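Side-chain contacts in dihydrodipicolinate synthase (Rhodopseudomonas palustris, PDB 3DZ1), which probably acts as a 4-hydroxy-tetrahydrodipicolinate synthase, a pyruvate-using lyase of the DapA family linked to lysine biosynthesis: residues L97-G102 and D133-V138; P112-D117 and T121-Q126; T180-F185 and G189-L194; L203-E208 and D224-V229. All blocks are in the same frame, centred on the assembly; numbering follows the deposited sequence.

Interaction 1. Residues L97-G102 and D133-V138; sequences LSMDAG and DDVPWV
Met99, present here as selenomethionine, lays the outer part of its side chain against Val135 and the ring of Pro136. The protein is a TIM barrel, and the contact joins the outer helix 88-101, near its end, to residues 133-136, which lead into strand 137-141. Val135 presents both methyls to the incoming chain but not equally. Met99 CG sits 3.9 Å from Val135 CG1, and Met99 SE lies 4.0 Å from that same methyl, so this one methyl lies against two bonded atoms, CG and SE. The other branch, Val135 CG2, is a little farther off, 4.2 Å from Met99 CG. In Met99, CG lies anti to the carbonyl carbon (chi1 -64°), and further bends at chi2 and chi3 curl the chain so that CE comes to Pro136.

No hydrogen bond crosses between the two segments; the join is apolar, and both Val135 and Pro136 are buried. Val135 also packs on Val106 of strand 105-108, which links the contact to the neighbouring strand of the barrel. A polar tie runs nearby, where Asp134 OD1 makes a salt bridge to Arg96 on the same helix as Met99. Just beyond, Gly102 closes that helix with a Schellman motif. The tightest approach is at the very tip, where Met99 CE stands 3.6 Å from Pro136 CD.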
loop_
_atom_site.group_PDB
_atom_site.type_symbol
_atom_site.label_atom_id
_atom_site.label_comp_id
_atom_site.label_asym_id
_atom_site.label_seq_id
_atom_site.Cartn_x
_atom_site.Cartn_y
_atom_site.Cartn_z
ATOM N N LEU A 97 29.714 15.400 1.355
ATOM C CA LEU A 97 29.762 16.838 1.118
ATOM C C LEU A 97 29.346 17.584 2.377
ATOM O O LEU A 97 29.989 18.562 2.786
ATOM C CB LEU A 97 28.818 17.208 -0.029
ATOM C CG LEU A 97 28.734 18.692 -0.401
ATOM C CD1 LEU A 97 28.426 18.819 -1.876
ATOM C CD2 LEU A 97 27.681 19.395 0.443
ATOM N N SER A 98 28.265 17.114 2.987
ATOM C CA SER A 98 27.741 17.724 4.200
ATOM C C SER A 98 28.742 17.629 5.341
ATOM O O SER A 98 28.951 18.595 6.072
ATOM C CB SER A 98 26.428 17.052 4.599
ATOM O OG SER A 98 25.461 17.194 3.576
HETATM N N MSE A 99 29.361 16.463 5.495
HETATM C CA MSE A 99 30.340 16.283 6.554
HETATM C C MSE A 99 31.572 17.162 6.325
HETATM O O MSE A 99 32.079 17.779 7.267
HETATM C CB MSE A 99 30.745 14.810 6.669
HETATM C CG MSE A 99 29.607 13.877 7.089
HETATM SE SE MSE A 99 28.662 14.419 8.712
HETATM C CE MSE A 99 30.071 14.122 10.006
ATOM N N ASP A 100 32.054 17.232 5.086
ATOM C CA ASP A 100 33.216 18.070 4.794
ATOM C C ASP A 100 32.890 19.536 5.062
ATOM O O ASP A 100 33.765 20.321 5.433
ATOM C CB ASP A 100 33.663 17.917 3.337
ATOM C CG ASP A 100 34.272 16.556 3.050
ATOM O OD1 ASP A 100 34.891 15.974 3.966
ATOM O OD2 ASP A 100 34.145 16.077 1.904
ATOM N N ALA A 101 31.625 19.898 4.870
ATOM C CA ALA A 101 31.168 21.267 5.081
ATOM C C ALA A 101 31.088 21.631 6.561
ATOM O O ALA A 101 31.196 22.808 6.921
ATOM C CB ALA A 101 29.811 21.468 4.424
ATOM N N GLY A 102 30.888 20.625 7.413
ATOM C CA GLY A 102 30.808 20.875 8.843
ATOM C C GLY A 102 29.582 20.303 9.535
ATOM O O GLY A 102 29.311 20.622 10.698
ATOM N N ASP A 133 31.372 4.250 7.464
ATOM C CA ASP A 133 31.119 3.942 8.874
ATOM C C ASP A 133 31.584 5.033 9.835
ATOM O O ASP A 133 31.333 4.962 11.037
ATOM C CB ASP A 133 31.787 2.618 9.254
ATOM C CG ASP A 133 31.288 1.456 8.425
ATOM O OD1 ASP A 133 30.056 1.297 8.300
ATOM O OD2 ASP A 133 32.129 0.695 7.903
ATOM N N ASP A 134 32.256 6.045 9.302
ATOM C CA ASP A 134 32.763 7.140 10.115
ATOM C C ASP A 134 31.760 8.284 10.243
ATOM O O ASP A 134 31.967 9.219 11.016
ATOM C CB ASP A 134 34.066 7.672 9.510
ATOM C CG ASP A 134 33.892 8.151 8.076
ATOM O OD1 ASP A 134 33.475 7.342 7.221
ATOM O OD2 ASP A 134 34.178 9.336 7.804
ATOM N N VAL A 135 30.675 8.206 9.484
ATOM C CA VAL A 135 29.662 9.251 9.497
ATOM C C VAL A 135 28.545 9.006 10.511
ATOM O O VAL A 135 27.808 8.023 10.412
ATOM C CB VAL A 135 29.034 9.409 8.092
ATOM C CG1 VAL A 135 27.987 10.517 8.100
ATOM C CG2 VAL A 135 30.127 9.712 7.072
ATOM N N PRO A 136 28.415 9.896 11.511
ATOM C CA PRO A 136 27.369 9.750 12.528
ATOM C C PRO A 136 26.028 9.891 11.822
ATOM O O PRO A 136 25.864 10.782 10.988
ATOM C CB PRO A 136 27.630 10.925 13.472
ATOM C CG PRO A 136 29.088 11.215 13.288
ATOM C CD PRO A 136 29.257 11.070 11.796
ATOM N N TRP A 137 25.068 9.029 12.128
ATOM C CA TRP A 137 23.784 9.161 11.462
ATOM C C TRP A 137 22.579 8.946 12.354
ATOM O O TRP A 137 22.683 8.410 13.463
ATOM C CB TRP A 137 23.709 8.249 10.232
ATOM C CG TRP A 137 23.804 6.781 10.513
ATOM C CD1 TRP A 137 24.922 6.076 10.859
ATOM C CD2 TRP A 137 22.736 5.832 10.442
ATOM N NE1 TRP A 137 24.615 4.743 11.003
ATOM C CE2 TRP A 137 23.279 4.566 10.753
ATOM C CE3 TRP A 137 21.369 5.928 10.142
ATOM C CZ2 TRP A 137 22.502 3.403 10.773
ATOM C CZ3 TRP A 137 20.597 4.771 10.162
ATOM C CH2 TRP A 137 21.168 3.524 10.476
ATOM N N VAL A 138 21.435 9.387 11.846
ATOM C CA VAL A 138 20.162 9.311 12.545
ATOM C C VAL A 138 19.183 8.401 11.815
ATOM O O VAL A 138 18.948 8.562 10.617
ATOM C CB VAL A 138 19.531 10.716 12.647
ATOM C CG1 VAL A 138 18.216 10.654 13.411
ATOM C CG2 VAL A 138 20.513 11.672 13.300
#

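Interaction 2. Residues P112-D117 and T121-Q126; sequences PSLRTD and TTYFRQ
The ring of Tyr123 is met obliquely by Leu114 CD1, which comes in near the root of the ring: it stands 3.6 Å from Tyr123 CB and 3.8 Å from Tyr123 CG. The two side chains run at about a right angle to each other. Tyr123 CG is anti to its own backbone nitrogen (chi1 177°), which swings the ring out past the leucine methyl. One face of the neighbouring Phe124 ring carries Tyr123 CD2, 3.9 Å above its plane and over its centre, and Trp137 also meets that phenylalanine. The guanidinium of Arg125 has Thr122 CA over one face, displaced toward the rim.

The polar half of the contact is the first turn of helix 117-131. Asp117 O takes two hydrogen bonds from one residue: Thr121 N is 3.0 Å away in a nearly straight bond (175°), and Thr121 OG1 donates to Asp117 O at 3.1 Å, with a second, weak bond to Glu118 O. Both donors to Asp117 O are tilted out of the carbonyl plane, the backbone one more so. With an alanine here, Asp117 O would probably keep only the backbone N-H of the two donors, and a gap would open where the threonine methyl lies beside that oxygen.

Next door, Arg115 NH2 bonds to Leu114 O of the second subunit, and the same bond is made in return, so this corner belongs to a subunit interface. Thr116 is the N-cap, its OG1 bonded to Gln119 N. The whole is a capped helix start, reached by the loop that leaves strand 105-108 of the TIM barrel.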
loop_
_atom_site.group_PDB
_atom_site.type_symbol
_atom_site.label_atom_id
_atom_site.label_comp_id
_atom_site.label_asym_id
_atom_site.label_seq_id
_atom_site.Cartn_x
_atom_site.Cartn_y
_atom_site.Cartn_z
ATOM N N PRO A 112 10.213 3.218 1.103
ATOM C CA PRO A 112 8.859 2.758 1.437
ATOM C C PRO A 112 8.488 1.300 1.156
ATOM O O PRO A 112 7.461 0.824 1.642
ATOM C CB PRO A 112 7.969 3.737 0.671
ATOM C CG PRO A 112 8.787 4.022 -0.557
ATOM C CD PRO A 112 10.179 4.213 0.015
ATOM N N SER A 113 9.320 0.587 0.406
ATOM C CA SER A 113 9.021 -0.800 0.056
ATOM C C SER A 113 9.471 -1.875 1.044
ATOM O O SER A 113 8.968 -2.996 1.003
ATOM C CB SER A 113 9.608 -1.125 -1.321
ATOM O OG SER A 113 11.023 -1.052 -1.305
ATOM N N LEU A 114 10.408 -1.545 1.926
ATOM C CA LEU A 114 10.913 -2.519 2.892
ATOM C C LEU A 114 9.828 -3.051 3.831
ATOM O O LEU A 114 9.127 -2.281 4.491
ATOM C CB LEU A 114 12.050 -1.903 3.712
ATOM C CG LEU A 114 13.178 -1.230 2.921
ATOM C CD1 LEU A 114 14.285 -0.821 3.878
ATOM C CD2 LEU A 114 13.716 -2.177 1.858
ATOM N N ARG A 115 9.694 -4.372 3.895
ATOM C CA ARG A 115 8.689 -4.983 4.760
ATOM C C ARG A 115 9.278 -5.929 5.803
ATOM O O ARG A 115 9.074 -5.745 7.007
ATOM C CB ARG A 115 7.648 -5.737 3.921
ATOM C CG ARG A 115 6.971 -4.887 2.862
ATOM C CD ARG A 115 5.826 -5.621 2.168
ATOM N NE ARG A 115 4.526 -5.405 2.809
ATOM C CZ ARG A 115 4.126 -5.983 3.939
ATOM N NH1 ARG A 115 4.921 -6.830 4.579
ATOM N NH2 ARG A 115 2.921 -5.719 4.424
ATOM N N THR A 116 10.012 -6.941 5.352
ATOM C CA THR A 116 10.594 -7.902 6.279
ATOM C C THR A 116 11.707 -7.251 7.087
ATOM O O THR A 116 12.362 -6.313 6.627
ATOM C CB THR A 116 11.163 -9.135 5.546
ATOM O OG1 THR A 116 12.405 -8.795 4.926
ATOM C CG2 THR A 116 10.187 -9.612 4.474
ATOM N N ASP A 117 11.911 -7.743 8.301
ATOM C CA ASP A 117 12.948 -7.191 9.156
ATOM C C ASP A 117 14.311 -7.472 8.529
ATOM O O ASP A 117 15.284 -6.755 8.768
ATOM C CB ASP A 117 12.838 -7.800 10.552
ATOM C CG ASP A 117 11.424 -7.713 11.110
ATOM O OD1 ASP A 117 10.636 -6.861 10.634
ATOM O OD2 ASP A 117 11.103 -8.490 12.028
ATOM N N THR A 121 17.093 -4.468 8.054
ATOM C CA THR A 121 18.455 -4.467 8.574
ATOM C C THR A 121 19.481 -4.485 7.447
ATOM O O THR A 121 20.525 -3.839 7.539
ATOM C CB THR A 121 18.704 -5.653 9.533
ATOM O OG1 THR A 121 18.363 -6.883 8.887
ATOM C CG2 THR A 121 17.866 -5.494 10.788
ATOM N N THR A 122 19.184 -5.209 6.372
ATOM C CA THR A 122 20.107 -5.259 5.250
ATOM C C THR A 122 20.260 -3.887 4.602
ATOM O O THR A 122 21.373 -3.469 4.284
ATOM C CB THR A 122 19.643 -6.268 4.184
ATOM O OG1 THR A 122 19.840 -7.594 4.683
ATOM C CG2 THR A 122 20.435 -6.092 2.882
ATOM N N TYR A 123 19.146 -3.188 4.407
ATOM C CA TYR A 123 19.199 -1.874 3.784
ATOM C C TYR A 123 20.143 -0.930 4.518
ATOM O O TYR A 123 20.990 -0.275 3.906
ATOM C CB TYR A 123 17.816 -1.225 3.737
ATOM C CG TYR A 123 17.879 0.168 3.162
ATOM C CD1 TYR A 123 18.025 0.364 1.791
ATOM C CD2 TYR A 123 17.898 1.287 3.995
ATOM C CE1 TYR A 123 18.197 1.641 1.260
ATOM C CE2 TYR A 123 18.070 2.570 3.473
ATOM C CZ TYR A 123 18.221 2.739 2.105
ATOM O OH TYR A 123 18.415 3.996 1.580
ATOM N N PHE A 124 19.994 -0.852 5.832
ATOM C CA PHE A 124 20.833 0.044 6.600
ATOM C C PHE A 124 22.303 -0.339 6.632
ATOM O O PHE A 124 23.161 0.532 6.746
ATOM C CB PHE A 124 20.238 0.233 7.995
ATOM C CG PHE A 124 19.021 1.113 7.984
ATOM C CD1 PHE A 124 19.138 2.463 7.664
ATOM C CD2 PHE A 124 17.752 0.583 8.189
ATOM C CE1 PHE A 124 18.013 3.270 7.539
ATOM C CE2 PHE A 124 16.620 1.380 8.067
ATOM C CZ PHE A 124 16.752 2.726 7.740
ATOM N N ARG A 125 22.604 -1.627 6.503
ATOM C CA ARG A 125 24.002 -2.045 6.467
ATOM C C ARG A 125 24.570 -1.562 5.130
ATOM O O ARG A 125 25.730 -1.166 5.040
ATOM C CB ARG A 125 24.134 -3.569 6.572
ATOM C CG ARG A 125 23.734 -4.139 7.926
ATOM C CD ARG A 125 24.389 -5.494 8.177
ATOM N NE ARG A 125 24.074 -6.478 7.143
ATOM C CZ ARG A 125 22.945 -7.180 7.085
ATOM N NH1 ARG A 125 22.003 -7.020 8.007
ATOM N NH2 ARG A 125 22.756 -8.044 6.096
ATOM N N GLN A 126 23.745 -1.591 4.089
ATOM C CA GLN A 126 24.191 -1.136 2.775
ATOM C C GLN A 126 24.295 0.385 2.787
ATOM O O GLN A 126 25.187 0.964 2.163
ATOM C CB GLN A 126 23.208 -1.568 1.685
ATOM C CG GLN A 126 22.985 -3.062 1.601
ATOM C CD GLN A 126 21.967 -3.425 0.542
ATOM O OE1 GLN A 126 20.932 -2.772 0.416
ATOM N NE2 GLN A 126 22.248 -4.479 -0.213
#

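Interaction 3. Residues T180-F185 and G189-L194; sequences TTLRGF and GSLRPL
Leu191, in the loop after helix 176-188, turns back onto that helix, and its CB rests 3.6 Å from Phe185 CB. With CG anti to the backbone nitrogen (chi1 -179°), the branch then reaches farther up the helix: Leu191 CD2 is 3.7 Å from Leu182 O and 4.1 Å from Leu182 CD2.

Phe185 O takes the backbone bonds of the turn. Leu191 N donates to it at 3.2 Å from above the carbonyl plane, and Ser190 N adds a weak bond. Ser190 OG lies 3.3 Å from Phe185 CB, while its hydroxyl is hydrogen-bonded with Asp188 OD1 and Arg156 NH1.

Arg183 sets out away from the loop, bends at chi2 (-54°) and comes back to it. Its NH1 donates to Leu194 O at 3.1 Å, with the oxygen close to the guanidinium plane; NH1 also bonds to Gln186, and NH2 forms a salt bridge with Asp214. A leucine in its place would probably leave Leu194 O without this donor and Asp214 without this salt-bridge partner.

Gly189 ends helix 176-188 in a Schellman motif, and the arrangement is a helix-to-strand turn of the TIM barrel, leading into strand 195-198.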
loop_
_atom_site.group_PDB
_atom_site.type_symbol
_atom_site.label_atom_id
_atom_site.label_comp_id
_atom_site.label_asym_id
_atom_site.label_seq_id
_atom_site.Cartn_x
_atom_site.Cartn_y
_atom_site.Cartn_z
ATOM N N THR A 180 9.867 3.307 25.889
ATOM C CA THR A 180 10.071 2.550 27.117
ATOM C C THR A 180 10.843 1.260 26.855
ATOM O O THR A 180 11.777 0.933 27.588
ATOM C CB THR A 180 8.720 2.213 27.780
ATOM O OG1 THR A 180 8.074 3.435 28.170
ATOM C CG2 THR A 180 8.917 1.327 29.003
ATOM N N THR A 181 10.458 0.529 25.809
ATOM C CA THR A 181 11.120 -0.729 25.466
ATOM C C THR A 181 12.600 -0.513 25.138
ATOM O O THR A 181 13.467 -1.246 25.631
ATOM C CB THR A 181 10.426 -1.413 24.269
ATOM O OG1 THR A 181 9.082 -1.747 24.630
ATOM C CG2 THR A 181 11.166 -2.686 23.868
ATOM N N LEU A 182 12.888 0.490 24.313
ATOM C CA LEU A 182 14.268 0.801 23.949
ATOM C C LEU A 182 15.098 1.193 25.173
ATOM O O LEU A 182 16.249 0.770 25.315
ATOM C CB LEU A 182 14.311 1.919 22.896
ATOM C CG LEU A 182 13.779 1.537 21.507
ATOM C CD1 LEU A 182 13.712 2.760 20.620
ATOM C CD2 LEU A 182 14.679 0.468 20.879
ATOM N N ARG A 183 14.528 2.000 26.064
ATOM C CA ARG A 183 15.268 2.388 27.261
ATOM C C ARG A 183 15.533 1.143 28.105
ATOM O O ARG A 183 16.554 1.046 28.795
ATOM C CB ARG A 183 14.485 3.425 28.069
ATOM C CG ARG A 183 14.415 4.799 27.401
ATOM C CD ARG A 183 15.810 5.325 27.046
ATOM N NE ARG A 183 15.772 6.689 26.516
ATOM C CZ ARG A 183 16.720 7.226 25.751
ATOM N NH1 ARG A 183 17.788 6.518 25.417
ATOM N NH2 ARG A 183 16.595 8.472 25.308
ATOM N N GLY A 184 14.613 0.190 28.032
ATOM C CA GLY A 184 14.760 -1.052 28.771
ATOM C C GLY A 184 15.922 -1.877 28.246
ATOM O O GLY A 184 16.635 -2.525 29.020
ATOM N N PHE A 185 16.113 -1.864 26.927
ATOM C CA PHE A 185 17.211 -2.605 26.312
ATOM C C PHE A 185 18.534 -2.025 26.792
ATOM O O PHE A 185 19.507 -2.756 26.996
ATOM C CB PHE A 185 17.159 -2.523 24.781
ATOM C CG PHE A 185 16.012 -3.273 24.159
ATOM C CD1 PHE A 185 15.400 -4.332 24.825
ATOM C CD2 PHE A 185 15.565 -2.940 22.885
ATOM C CE1 PHE A 185 14.364 -5.047 24.229
ATOM C CE2 PHE A 185 14.531 -3.648 22.280
ATOM C CZ PHE A 185 13.929 -4.705 22.954
ATOM N N GLY A 189 21.440 -3.854 29.038
ATOM C CA GLY A 189 22.722 -3.968 28.360
ATOM C C GLY A 189 22.751 -4.453 26.921
ATOM O O GLY A 189 23.834 -4.621 26.353
ATOM N N SER A 190 21.590 -4.682 26.320
ATOM C CA SER A 190 21.550 -5.145 24.938
ATOM C C SER A 190 21.628 -3.981 23.944
ATOM O O SER A 190 21.877 -4.189 22.758
ATOM C CB SER A 190 20.284 -5.969 24.686
ATOM O OG SER A 190 19.110 -5.218 24.941
ATOM N N LEU A 191 21.427 -2.760 24.429
ATOM C CA LEU A 191 21.492 -1.586 23.559
ATOM C C LEU A 191 22.414 -0.513 24.136
ATOM O O LEU A 191 22.265 -0.106 25.288
ATOM C CB LEU A 191 20.087 -1.010 23.347
ATOM C CG LEU A 191 19.965 0.214 22.432
ATOM C CD1 LEU A 191 20.497 -0.114 21.041
ATOM C CD2 LEU A 191 18.511 0.639 22.356
ATOM N N ARG A 192 23.363 -0.056 23.323
ATOM C CA ARG A 192 24.319 0.964 23.741
ATOM C C ARG A 192 23.677 2.350 23.772
ATOM O O ARG A 192 22.510 2.502 23.428
ATOM C CB ARG A 192 25.515 0.983 22.783
ATOM C CG ARG A 192 25.193 1.452 21.367
ATOM C CD ARG A 192 26.487 1.553 20.574
ATOM N NE ARG A 192 26.315 1.595 19.124
ATOM C CZ ARG A 192 25.760 2.590 18.445
ATOM N NH1 ARG A 192 25.289 3.666 19.075
ATOM N NH2 ARG A 192 25.715 2.524 17.117
ATOM N N PRO A 193 24.436 3.378 24.191
ATOM C CA PRO A 193 23.902 4.741 24.246
ATOM C C PRO A 193 23.260 5.131 22.918
ATOM O O PRO A 193 23.810 4.854 21.848
ATOM C CB PRO A 193 25.137 5.575 24.564
ATOM C CG PRO A 193 25.902 4.663 25.472
ATOM C CD PRO A 193 25.802 3.336 24.749
ATOM N N LEU A 194 22.101 5.775 22.993
ATOM C CA LEU A 194 21.368 6.187 21.801
ATOM C C LEU A 194 20.478 7.375 22.113
ATOM O O LEU A 194 19.674 7.329 23.042
ATOM C CB LEU A 194 20.496 5.032 21.293
ATOM C CG LEU A 194 19.628 5.292 20.054
ATOM C CD1 LEU A 194 20.509 5.391 18.826
ATOM C CD2 LEU A 194 18.623 4.161 19.881
#

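Interaction 4. Residues L203-E208 and D224-V229; sequences LFLDFE and DMLVDV
Leu205, which reaches across to Leu226 and Val229, stands in the first turn of a helix whose start is held by Phe204 O. That oxygen takes a hydrogen bond from Glu208 N at 2.9 Å and a weak one from Phe207 N, with Phe204 itself at the N-cap position. In the TIM barrel this is where helix 205-211 and helix 223-234 meet, with strand 215-218 between them in the chain.

The contact is purely apolar and buried, and one methyl does the work. Leu205 CD2 is 4.2 Å from Leu226 CD2 and likewise 4.2 Å from Val229 CG1, so it faces two residues nearly a turn apart on the opposing helix. The leucine is aimed there by its first torsion, which puts CG anti to the backbone nitrogen (chi1 -173°). At these distances the methyls touch lightly.

Leu205 also packs on Ala216 and Leu226 on Thr218, the strand residues that flank Met217, which is predicted to bind pyruvate and whose side chain is about 9 Å from that of Leu205. Around the start of helix 205-211 the fourth subunit comes in, its Arg253 forming a salt bridge with Asp206 OD2 and a cation-pi contact with Phe204, and its Tyr254 meeting the Phe207 ring edge-to-face.

On the far helix, Val229 N makes the regular alpha-helical bond to Met225 O at 3.1 Å, and CG1, anti to Val229's own backbone N (chi1 170°), is the methyl turned to Leu205.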
loop_
_atom_site.group_PDB
_atom_site.type_symbol
_atom_site.label_atom_id
_atom_site.label_comp_id
_atom_site.label_asym_id
_atom_site.label_seq_id
_atom_site.Cartn_x
_atom_site.Cartn_y
_atom_site.Cartn_z
ATOM N N LEU A 203 3.068 15.696 18.319
ATOM C CA LEU A 203 1.751 15.320 18.813
ATOM C C LEU A 203 1.769 14.652 20.188
ATOM O O LEU A 203 0.823 14.799 20.956
ATOM C CB LEU A 203 1.061 14.410 17.790
ATOM C CG LEU A 203 -0.462 14.268 17.855
ATOM C CD1 LEU A 203 -1.118 15.602 17.538
ATOM C CD2 LEU A 203 -0.912 13.211 16.850
ATOM N N PHE A 204 2.840 13.926 20.504
ATOM C CA PHE A 204 2.941 13.260 21.803
ATOM C C PHE A 204 4.172 13.660 22.616
ATOM O O PHE A 204 4.579 12.940 23.530
ATOM C CB PHE A 204 2.931 11.737 21.628
ATOM C CG PHE A 204 1.564 11.173 21.379
ATOM C CD1 PHE A 204 0.969 11.279 20.125
ATOM C CD2 PHE A 204 0.843 10.598 22.419
ATOM C CE1 PHE A 204 -0.326 10.825 19.910
ATOM C CE2 PHE A 204 -0.454 10.139 22.217
ATOM C CZ PHE A 204 -1.040 10.253 20.956
ATOM N N LEU A 205 4.751 14.814 22.309
ATOM C CA LEU A 205 5.950 15.259 23.015
ATOM C C LEU A 205 5.817 15.288 24.536
ATOM O O LEU A 205 6.772 14.971 25.258
ATOM C CB LEU A 205 6.376 16.645 22.522
ATOM C CG LEU A 205 7.723 17.113 23.084
ATOM C CD1 LEU A 205 8.815 16.119 22.703
ATOM C CD2 LEU A 205 8.046 18.500 22.550
ATOM N N ASP A 206 4.640 15.663 25.027
ATOM C CA ASP A 206 4.435 15.743 26.463
ATOM C C ASP A 206 4.725 14.420 27.160
ATOM O O ASP A 206 5.464 14.382 28.147
ATOM C CB ASP A 206 3.012 16.240 26.776
ATOM C CG ASP A 206 1.921 15.361 26.189
ATOM O OD1 ASP A 206 2.149 14.680 25.168
ATOM O OD2 ASP A 206 0.804 15.371 26.748
ATOM N N PHE A 207 4.175 13.331 26.637
ATOM C CA PHE A 207 4.396 12.029 27.247
ATOM C C PHE A 207 5.689 11.369 26.780
ATOM O O PHE A 207 6.266 10.557 27.496
ATOM C CB PHE A 207 3.190 11.121 26.986
ATOM C CG PHE A 207 1.976 11.493 27.795
ATOM C CD1 PHE A 207 1.991 11.384 29.185
ATOM C CD2 PHE A 207 0.826 11.977 27.178
ATOM C CE1 PHE A 207 0.884 11.754 29.945
ATOM C CE2 PHE A 207 -0.287 12.350 27.930
ATOM C CZ PHE A 207 -0.257 12.237 29.317
ATOM N N GLU A 208 6.152 11.724 25.586
ATOM C CA GLU A 208 7.388 11.149 25.081
ATOM C C GLU A 208 8.550 11.530 25.995
ATOM O O GLU A 208 9.454 10.730 26.225
ATOM C CB GLU A 208 7.646 11.619 23.648
ATOM C CG GLU A 208 6.791 10.887 22.625
ATOM C CD GLU A 208 6.725 11.599 21.294
ATOM O OE1 GLU A 208 6.350 10.947 20.296
ATOM O OE2 GLU A 208 7.039 12.807 21.250
ATOM N N ASP A 224 10.692 27.588 19.702
ATOM C CA ASP A 224 11.091 28.311 20.895
ATOM C C ASP A 224 10.258 27.882 22.106
ATOM O O ASP A 224 10.779 27.789 23.223
ATOM C CB ASP A 224 11.003 29.837 20.657
ATOM C CG ASP A 224 9.669 30.284 20.057
ATOM O OD1 ASP A 224 9.136 29.596 19.163
ATOM O OD2 ASP A 224 9.165 31.353 20.463
HETATM N N MSE A 225 8.978 27.588 21.889
HETATM C CA MSE A 225 8.126 27.165 22.991
HETATM C C MSE A 225 8.310 25.686 23.333
HETATM O O MSE A 225 8.136 25.292 24.483
HETATM C CB MSE A 225 6.659 27.466 22.679
HETATM C CG MSE A 225 6.352 28.958 22.587
HETATM SE SE MSE A 225 6.800 29.963 24.205
HETATM C CE MSE A 225 8.536 30.624 23.687
ATOM N N LEU A 226 8.653 24.861 22.349
ATOM C CA LEU A 226 8.878 23.454 22.645
ATOM C C LEU A 226 10.193 23.322 23.421
ATOM O O LEU A 226 10.394 22.352 24.158
ATOM C CB LEU A 226 8.908 22.617 21.361
ATOM C CG LEU A 226 7.582 22.559 20.592
ATOM C CD1 LEU A 226 7.669 21.476 19.521
ATOM C CD2 LEU A 226 6.426 22.258 21.545
ATOM N N VAL A 227 11.081 24.305 23.264
ATOM C CA VAL A 227 12.346 24.308 23.997
ATOM C C VAL A 227 11.977 24.308 25.483
ATOM O O VAL A 227 12.569 23.579 26.292
ATOM C CB VAL A 227 13.193 25.580 23.685
ATOM C CG1 VAL A 227 14.283 25.756 24.739
ATOM C CG2 VAL A 227 13.832 25.466 22.305
ATOM N N ASP A 228 10.984 25.125 25.835
ATOM C CA ASP A 228 10.521 25.215 27.218
ATOM C C ASP A 228 9.794 23.945 27.645
ATOM O O ASP A 228 9.931 23.508 28.787
ATOM C CB ASP A 228 9.600 26.427 27.409
ATOM C CG ASP A 228 10.338 27.751 27.277
ATOM O OD1 ASP A 228 11.487 27.837 27.759
ATOM O OD2 ASP A 228 9.769 28.706 26.705
ATOM N N VAL A 229 9.009 23.359 26.744
ATOM C CA VAL A 229 8.304 22.125 27.081
ATOM C C VAL A 229 9.337 21.051 27.429
ATOM O O VAL A 229 9.178 20.312 28.403
ATOM C CB VAL A 229 7.434 21.614 25.908
ATOM C CG1 VAL A 229 6.929 20.208 26.211
ATOM C CG2 VAL A 229 6.263 22.552 25.682
#

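From the N terminus, interaction 1 opens first, on helix 88-101, and closes 31 residues later at the entry to strand 137-141. Interaction 2 opens and closes within that span, joining the loop after strand 105-108 to the helix it starts. These two touch directly, Trp137 CH2 lying 3.6 Å from Phe124 CD1. Interaction 3 then closes a short turn between helix 176-188 and strand 195-198. Interaction 4 follows in series, bringing helices 205-211 and 223-234 together past strand 215-218. No pair crosses. Interactions 1 and 4 lie on opposite sides of the chain's centre.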